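Local coordinates for protein putative phosphomannomutase (Thermus thermophilus, PDB 1TUO) that probably acts as a magnesium-dependent phosphosugar mutase of the phosphohexose mutase family, shifting a phosphate group between positions on a sugar, at residues Arg20-Ile23 against Ala24-Phe27; Glu37-Gly40 against Arg41-Glu45; Ser352-Leu355 against Leu356-Val359; Lys364-Ala367 against Glu368-Lys371. One frame throughout, in Å; residues are numbered along the deposited sequence.

Interaction 1: residues Arg20-Ile23 against Ala24-Phe27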
# COMPACT_ATOMS: atom_id res chain seq x y z
N ARG A 20 14.15 -4.72 7.71
CA ARG A 20 13.07 -5.54 8.24
C ARG A 20 13.70 -6.75 8.90
O ARG A 20 14.80 -7.16 8.53
CB ARG A 20 12.13 -5.98 7.12
CG ARG A 20 10.89 -6.71 7.61
CD ARG A 20 10.12 -7.36 6.46
NE ARG A 20 10.89 -8.44 5.84
CZ ARG A 20 10.44 -9.21 4.85
NH1 ARG A 20 10.36 -8.85 3.58
NH2 ARG A 20 9.78 -10.29 5.29
N GLY A 21 13.02 -7.31 9.88
CA GLY A 21 13.54 -8.49 10.54
C GLY A 21 12.52 -9.01 11.53
O GLY A 21 11.47 -8.40 11.72
N VAL A 22 12.82 -10.16 12.13
CA VAL A 22 11.93 -10.74 13.12
C VAL A 22 12.26 -10.10 14.46
O VAL A 22 13.42 -9.98 14.84
CB VAL A 22 12.12 -12.27 13.19
CG1 VAL A 22 11.40 -12.84 14.42
CG2 VAL A 22 11.58 -12.90 11.92
N ILE A 23 11.21 -9.68 15.17
CA ILE A 23 11.35 -9.05 16.47
C ILE A 23 12.16 -9.93 17.42
O ILE A 23 11.89 -11.12 17.54
CB ILE A 23 9.94 -8.77 17.05
CG1 ILE A 23 9.25 -7.71 16.19
CG2 ILE A 23 10.03 -8.35 18.51
CD1 ILE A 23 7.73 -7.65 16.34
N ALA A 24 13.15 -9.33 18.07
CA ALA A 24 14.02 -10.04 19.02
C ALA A 24 15.06 -10.95 18.38
O ALA A 24 15.87 -11.56 19.09
CB ALA A 24 13.19 -10.82 20.04
N ARG A 25 15.04 -11.09 17.06
CA ARG A 25 16.05 -11.90 16.38
C ARG A 25 16.96 -10.89 15.69
O ARG A 25 17.94 -10.43 16.27
CB ARG A 25 15.42 -12.85 15.36
CG ARG A 25 16.44 -13.79 14.70
CD ARG A 25 15.75 -14.86 13.87
NE ARG A 25 15.10 -15.86 14.72
CZ ARG A 25 13.93 -16.43 14.46
NH1 ARG A 25 13.27 -16.11 13.36
NH2 ARG A 25 13.42 -17.33 15.30
N GLU A 26 16.61 -10.51 14.46
CA GLU A 26 17.39 -9.51 13.73
C GLU A 26 16.93 -8.11 14.12
O GLU A 26 17.72 -7.17 14.12
CB GLU A 26 17.24 -9.69 12.22
CG GLU A 26 17.58 -11.09 11.72
CD GLU A 26 16.34 -11.91 11.45
OE1 GLU A 26 15.29 -11.62 12.06
OE2 GLU A 26 16.42 -12.84 10.62
N PHE A 27 15.65 -7.96 14.44
CA PHE A 27 15.12 -6.65 14.81
C PHE A 27 15.10 -6.49 16.33
O PHE A 27 14.12 -6.84 16.99
CB PHE A 27 13.71 -6.44 14.26
CG PHE A 27 13.32 -5.00 14.13
CD1 PHE A 27 13.67 -4.27 13.00
CD2 PHE A 27 12.67 -4.35 15.17
CE1 PHE A 27 13.38 -2.90 12.92
CE2 PHE A 27 12.38 -2.98 15.10
CZ PHE A 27 12.74 -2.26 13.96

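Interaction 2: residues Glu37-Gly40 against Arg41-Glu45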
# COMPACT_ATOMS: atom_id res chain seq x y z
N GLU A 37 21.54 5.69 14.46
CA GLU A 37 22.80 6.40 14.31
C GLU A 37 23.09 6.66 12.83
O GLU A 37 23.51 7.76 12.45
CB GLU A 37 23.95 5.59 14.92
CG GLU A 37 25.27 6.34 14.96
CD GLU A 37 25.31 7.42 16.03
OE1 GLU A 37 26.21 8.28 15.97
OE2 GLU A 37 24.46 7.39 16.94
N ALA A 38 22.87 5.65 12.00
CA ALA A 38 23.11 5.76 10.57
C ALA A 38 22.21 6.83 9.96
O ALA A 38 22.66 7.68 9.19
CB ALA A 38 22.84 4.43 9.89
N TYR A 39 20.93 6.76 10.29
CA TYR A 39 19.96 7.71 9.77
C TYR A 39 20.24 9.14 10.23
O TYR A 39 20.16 10.08 9.43
CB TYR A 39 18.55 7.28 10.21
CG TYR A 39 17.44 8.09 9.61
CD1 TYR A 39 17.38 8.32 8.23
CD2 TYR A 39 16.42 8.60 10.41
CE1 TYR A 39 16.32 9.05 7.66
CE2 TYR A 39 15.36 9.32 9.85
CZ TYR A 39 15.32 9.54 8.49
OH TYR A 39 14.27 10.24 7.94
N GLY A 40 20.58 9.30 11.50
CA GLY A 40 20.87 10.63 12.02
C GLY A 40 22.10 11.24 11.36
O GLY A 40 22.09 12.42 11.00
N ARG A 41 23.15 10.44 11.21
CA ARG A 41 24.38 10.92 10.58
C ARG A 41 24.06 11.35 9.16
O ARG A 41 24.55 12.38 8.68
CB ARG A 41 25.45 9.82 10.57
CG ARG A 41 25.91 9.41 11.97
CD ARG A 41 27.15 8.52 11.93
NE ARG A 41 27.49 8.03 13.27
CZ ARG A 41 28.63 7.41 13.58
NH1 ARG A 41 29.56 7.21 12.66
NH2 ARG A 41 28.84 7.00 14.82
N HIS A 42 23.25 10.55 8.48
CA HIS A 42 22.85 10.85 7.11
C HIS A 42 22.12 12.18 7.02
O HIS A 42 22.40 13.00 6.14
CB HIS A 42 21.95 9.74 6.57
CG HIS A 42 21.27 10.09 5.29
ND1 HIS A 42 21.96 10.23 4.10
CD2 HIS A 42 19.97 10.30 4.99
CE1 HIS A 42 21.11 10.51 3.13
NE2 HIS A 42 19.89 10.56 3.65
N LEU A 43 21.18 12.40 7.92
CA LEU A 43 20.40 13.64 7.91
C LEU A 43 21.23 14.86 8.29
O LEU A 43 21.06 15.93 7.70
CB LEU A 43 19.11 13.57 8.75
CG LEU A 43 17.83 12.83 8.35
CD1 LEU A 43 16.74 12.83 9.43
CD2 LEU A 43 17.13 13.18 7.04
N LEU A 44 22.11 14.72 9.27
CA LEU A 44 22.94 15.84 9.70
C LEU A 44 23.84 16.28 8.55
O LEU A 44 24.10 17.47 8.38
CB LEU A 44 23.79 15.43 10.91
CG LEU A 44 23.05 15.27 12.24
CD1 LEU A 44 23.98 14.64 13.26
CD2 LEU A 44 22.55 16.62 12.74
N GLU A 45 24.31 15.31 7.77
CA GLU A 45 25.19 15.58 6.64
C GLU A 45 24.46 16.40 5.57
O GLU A 45 25.09 17.07 4.76
CB GLU A 45 25.68 14.26 6.04
CG GLU A 45 26.78 14.38 4.97
CD GLU A 45 26.26 14.87 3.63
OE1 GLU A 45 25.28 14.28 3.12
OE2 GLU A 45 26.82 15.84 3.08

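Interaction 3: residues Ser352-Leu355 against Leu356-Val359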
# COMPACT_ATOMS: atom_id res chain seq x y z
N SER A 352 -9.85 3.83 0.01
CA SER A 352 -11.16 3.41 0.51
C SER A 352 -12.19 4.50 0.24
O SER A 352 -13.30 4.21 -0.23
CB SER A 352 -11.09 3.13 2.01
OG SER A 352 -10.24 2.03 2.28
N LEU A 353 -11.83 5.74 0.54
CA LEU A 353 -12.75 6.85 0.34
C LEU A 353 -13.07 7.11 -1.13
O LEU A 353 -14.20 7.48 -1.46
CB LEU A 353 -12.19 8.12 1.01
CG LEU A 353 -12.15 7.99 2.54
CD1 LEU A 353 -11.37 9.15 3.17
CD2 LEU A 353 -13.58 7.96 3.07
N LEU A 354 -12.10 6.90 -2.03
CA LEU A 354 -12.37 7.10 -3.45
C LEU A 354 -13.27 5.99 -3.97
O LEU A 354 -14.11 6.21 -4.85
CB LEU A 354 -11.07 7.15 -4.25
CG LEU A 354 -10.24 8.43 -4.05
CD1 LEU A 354 -8.86 8.27 -4.67
CD2 LEU A 354 -10.97 9.62 -4.67
N LEU A 355 -13.11 4.78 -3.44
CA LEU A 355 -13.97 3.68 -3.87
C LEU A 355 -15.39 4.05 -3.47
O LEU A 355 -16.33 3.91 -4.25
CB LEU A 355 -13.56 2.37 -3.19
CG LEU A 355 -12.29 1.75 -3.77
CD1 LEU A 355 -11.77 0.64 -2.88
CD2 LEU A 355 -12.60 1.24 -5.18
N LEU A 356 -15.54 4.54 -2.25
CA LEU A 356 -16.83 4.97 -1.73
C LEU A 356 -17.40 6.08 -2.62
O LEU A 356 -18.59 6.08 -2.96
CB LEU A 356 -16.67 5.45 -0.28
CG LEU A 356 -17.93 5.82 0.50
CD1 LEU A 356 -18.86 4.62 0.62
CD2 LEU A 356 -17.52 6.32 1.88
N GLU A 357 -16.55 7.04 -2.99
CA GLU A 357 -16.99 8.13 -3.85
C GLU A 357 -17.48 7.61 -5.20
O GLU A 357 -18.55 8.00 -5.68
CB GLU A 357 -15.86 9.14 -4.08
CG GLU A 357 -16.30 10.40 -4.85
CD GLU A 357 -15.14 11.31 -5.21
OE1 GLU A 357 -14.43 11.77 -4.29
OE2 GLU A 357 -14.95 11.59 -6.41
N SER A 358 -16.69 6.73 -5.82
CA SER A 358 -17.04 6.17 -7.13
C SER A 358 -18.42 5.52 -7.14
O SER A 358 -19.20 5.70 -8.07
CB SER A 358 -16.00 5.14 -7.59
OG SER A 358 -16.10 3.93 -6.85
N VAL A 359 -18.72 4.75 -6.10
CA VAL A 359 -20.00 4.07 -6.03
C VAL A 359 -21.14 5.08 -5.93
O VAL A 359 -22.16 4.95 -6.62
CB VAL A 359 -20.05 3.10 -4.84
CG1 VAL A 359 -21.45 2.51 -4.69
CG2 VAL A 359 -19.02 1.98 -5.05

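Interaction 4: residues Lys364-Ala367 against Glu368-Lys371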
# COMPACT_ATOMS: atom_id res chain seq x y z
N LYS A 364 -23.33 3.00 -9.37
CA LYS A 364 -23.11 1.59 -9.67
C LYS A 364 -22.19 1.00 -8.61
O LYS A 364 -21.21 1.63 -8.22
CB LYS A 364 -22.46 1.44 -11.06
CG LYS A 364 -23.29 2.04 -12.18
CD LYS A 364 -22.58 2.04 -13.52
CE LYS A 364 -22.47 0.65 -14.12
NZ LYS A 364 -22.09 0.72 -15.56
N ASP A 365 -22.52 -0.19 -8.12
CA ASP A 365 -21.66 -0.80 -7.12
C ASP A 365 -20.34 -1.16 -7.79
O ASP A 365 -20.23 -1.09 -9.02
CB ASP A 365 -22.32 -2.02 -6.46
CG ASP A 365 -22.55 -3.17 -7.42
OD1 ASP A 365 -21.61 -3.55 -8.14
OD2 ASP A 365 -23.68 -3.71 -7.44
N LEU A 366 -19.34 -1.54 -7.01
CA LEU A 366 -18.04 -1.86 -7.57
C LEU A 366 -18.03 -2.97 -8.63
O LEU A 366 -17.29 -2.88 -9.62
CB LEU A 366 -17.06 -2.20 -6.44
CG LEU A 366 -16.78 -1.00 -5.53
CD1 LEU A 366 -15.98 -1.45 -4.32
CD2 LEU A 366 -16.02 0.08 -6.31
N ALA A 367 -18.83 -4.00 -8.42
CA ALA A 367 -18.90 -5.11 -9.35
C ALA A 367 -19.39 -4.60 -10.70
O ALA A 367 -18.87 -4.98 -11.75
CB ALA A 367 -19.84 -6.19 -8.81
N GLU A 368 -20.39 -3.72 -10.67
CA GLU A 368 -20.93 -3.17 -11.91
C GLU A 368 -19.94 -2.21 -12.57
O GLU A 368 -19.86 -2.14 -13.80
CB GLU A 368 -22.26 -2.47 -11.65
CG GLU A 368 -23.37 -3.43 -11.24
CD GLU A 368 -23.53 -4.59 -12.22
OE1 GLU A 368 -23.87 -4.33 -13.40
OE2 GLU A 368 -23.32 -5.75 -11.82
N GLN A 369 -19.18 -1.48 -11.76
CA GLN A 369 -18.20 -0.57 -12.34
C GLN A 369 -17.12 -1.37 -13.05
O GLN A 369 -16.66 -1.00 -14.12
CB GLN A 369 -17.56 0.31 -11.26
CG GLN A 369 -18.47 1.38 -10.70
CD GLN A 369 -17.75 2.31 -9.73
OE1 GLN A 369 -16.77 2.95 -10.10
NE2 GLN A 369 -18.22 2.37 -8.49
N PHE A 370 -16.71 -2.49 -12.45
CA PHE A 370 -15.69 -3.29 -13.09
C PHE A 370 -16.21 -3.94 -14.37
O PHE A 370 -15.46 -4.12 -15.32
CB PHE A 370 -15.15 -4.37 -12.14
CG PHE A 370 -13.98 -5.11 -12.71
CD1 PHE A 370 -12.78 -4.44 -12.97
CD2 PHE A 370 -14.09 -6.44 -13.07
CE1 PHE A 370 -11.72 -5.09 -13.59
CE2 PHE A 370 -13.04 -7.11 -13.68
CZ PHE A 370 -11.85 -6.43 -13.95
N LYS A 371 -17.50 -4.28 -14.39
CA LYS A 371 -18.10 -4.88 -15.59
C LYS A 371 -17.98 -3.88 -16.73
O LYS A 371 -17.83 -4.25 -17.89
CB LYS A 371 -19.58 -5.21 -15.34
CG LYS A 371 -19.82 -6.24 -14.26
CD LYS A 371 -19.33 -7.62 -14.66
CE LYS A 371 -19.62 -8.64 -13.56
NZ LYS A 371 -19.19 -10.02 -13.93
O HOH W 1 -21.68 -1.80 -15.82
O HOH W 2 -24.05 -5.80 -8.69

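Interaction 1: residues Arg20-Ile23 against Ala24-Phe27
A type II beta turn, Val-22 to Arg-25, leads out of strand 19-22, and its first and last residues touch through both backbone and side chains. Arg-25 N donates to Val-22 O over 3.0 Å and closes the turn. Ala-24 sits at the third position with a positive phi of 75°. Phe-27 N also donates to Val-22 O, again at 3.0 Å. The two donors lie on opposite faces of the carbonyl plane, so this oxygen is gripped from above and below. Ala-24 N returns a bond to Phe-27 O at 2.9 Å, and Ile-23 and Phe-27 form a single beta bridge. Glu-26 bends at chi2 (102°), back toward the strand end. Glu-26 OE1 accepts from Val-22 N at 2.9 Å, on the syn side but tilted out of the carboxylate plane. Glu-26 OE1 is also 3.4 Å from Val-22 CB. Val-22 and Arg-25 run alongside each other, and Val-22 CG1 lies over one face of the guanidinium, 3.9 Å from Arg-25 NH1. With an alanine in place of Val-22, that face would probably lose its apolar cover. Elsewhere, Phe-27 meets Phe-64 edge-to-face. Gly-21 bonds through its backbone to Leu-116 of strand 115-122, and Ile-23 to Gln-114 just before it. The chemistry is thus mostly polar and local: Val-22 has both its N-H and its C=O satisfied within the next five residues, and a glutamate carboxylate takes the place of a backbone acceptor.

Interaction 2: residues Glu37-Gly40 against Arg41-Glu45
Arg-41, Gly-40 and Tyr-39 are the main residues here, with Glu-37 and Leu-43 as their partners one helical turn away. Arg-41 runs extended from CG to NE and lies back along the helix toward Glu-37. Arg-41 NE and Arg-41 NH2 both donate to Glu-37 OE1, at 3.0 and 3.1 Å. OE1 lies at the edge of the guanidinium, close to its plane. It meets NE with its anti lone pair, while NH2 comes from the same anti side but well out of the carboxylate plane. The two flat groups stand nearly perpendicular, at 82°. Glu-37 is bent at chi2 (74°), which brings its carboxylate up to Arg-41. Its other oxygen, OE2, bonds to His-71, so the carboxylate bridges two basic side chains. This sharing is likely to favour its charged form. Gly-40 contributes backbone alone: Gly-40 O accepts from Leu-44 N at 2.9 Å. Tyr-39 O likewise accepts from Leu-43 N at 3.0 Å. The Tyr-39 ring is covered on one face by Leu-43 CD1, a CH-pi contact 4.0 Å from the ring centroid. Leu-43 CD1 is offset toward the rim and lies 3.7 Å from Tyr-39 CZ. Tyr-39 also meets Phe-120, and both Tyr-39 and Leu-43 touch Val-51 of strand 50-55. His-42 NE2 bonds to Glu-132. The pattern is that of an amphipathic helix with an i to i+4 salt bridge, laid against the sheet of an alpha/beta/alpha domain.

Interaction 3: residues Ser352-Leu355 against Leu356-Val359
In helix 348-362 of alpha/beta/alpha domain III, Ser-358 OG donates to Leu-355 O at 2.6 Å, a side-chain-to-backbone bond one turn back. This part of the helix, from Ser-352 to Val-359, is buried. Leu-355 O also accepts the regular helical bond from Val-359 N, at 3.1 Å. One carbonyl therefore holds two donors. OG reaches it because chi1 of Ser-358 is 73°, which sets the hydroxyl between the backbone N and the carbonyl carbon. The neighbouring turns carry ordinary alpha-helical bonds: Leu-356 N to Ser-352 O, Glu-357 N to Leu-353 O, and Ser-358 N to Leu-354 O. In the next shell, Ser-358 OG accepts from Gln-369 NE2 of the following helix, so the hydroxyl gives one bond inside its own helix and receives one from the next. With an alanine here, Gln-369 NE2 would probably lose an acceptor and Leu-355 O its second donor. Leu-355 and Val-359 both touch Leu-366 of that helix, and Leu-354 and Leu-355 also pack on Leu-274 of helix 267-280. The carboxylate of Glu-357 is buried but held by several groups: OE2 makes a salt bridge with Lys-281 and a hydrogen bond with Tyr-277, while OE1 accepts from the backbone N of Asp-169. Leu-354 lies alongside Glu-357, pointing the same way, and Leu-354 CD2 comes within 4.1 Å of Glu-357 OE1.

Interaction 4: residues Lys364-Ala367 against Glu368-Lys371
Asp-365 OD1 accepts from Glu-368 N at 2.8 Å, with an N-H...O angle of 160°. The donor lies nearly along the C-O axis of the carboxylate. Asp-365 is the N-cap of helix 366-377, and this bond satisfies an amide of the first turn that has no helical carbonyl before it. The negative charge at this end probably also suits the helix dipole. CG of Asp-365 sits between the backbone N and the carbonyl carbon (chi1 65°), which brings OD1 to the Glu-368 amide. The two carboxylates of Asp-365 and Glu-368 are turned 88° apart. They do not touch: a water donates to Asp-365 OD2 and, over a longer 3.2 Å, to Glu-368 OE2, which may ease the repulsion between them. Lys-364 crosses Glu-368 at about a right angle. A second water accepts from Lys-364 NZ and donates to Glu-368 O at 2.7 Å. The Gln-369 chain, extended beyond CG, runs back past the cap. Gln-369 NE2 donates to Lys-364 O at 3.1 Å, tilted from the carbonyl plane. Gln-369 CG lies 4.0 Å from Lys-364 CB. Leu-366 touches Val-257 and Leu-259 of strand 255-259, and Phe-370 packs on Thr-273 of helix 267-280. The arrangement is a classic aspartate N-cap, here starting a helix that follows another after a short loop.

Overall arrangement
The four contacts fall into two pairs on opposite sides of the chain's centre. Interactions 1 and 2 belong to domain I, where strand 19-22 leads through its turn into helix 29-45; their centres are 22 Å apart and they do not touch. Interactions 3 and 4 lie on successive helices, 348-362 and 366-377, with centres 12 Å apart. They do meet: beyond the Ser-358 to Gln-369 bond, Val-359 CG2 lies 3.8 Å from Leu-366 CG. In relatives the active site lies in the cleft between four domains. Interaction 1 probably begins beside it, since Arg-20 and Gly-21 end a family motif; the other three are not known to reach it.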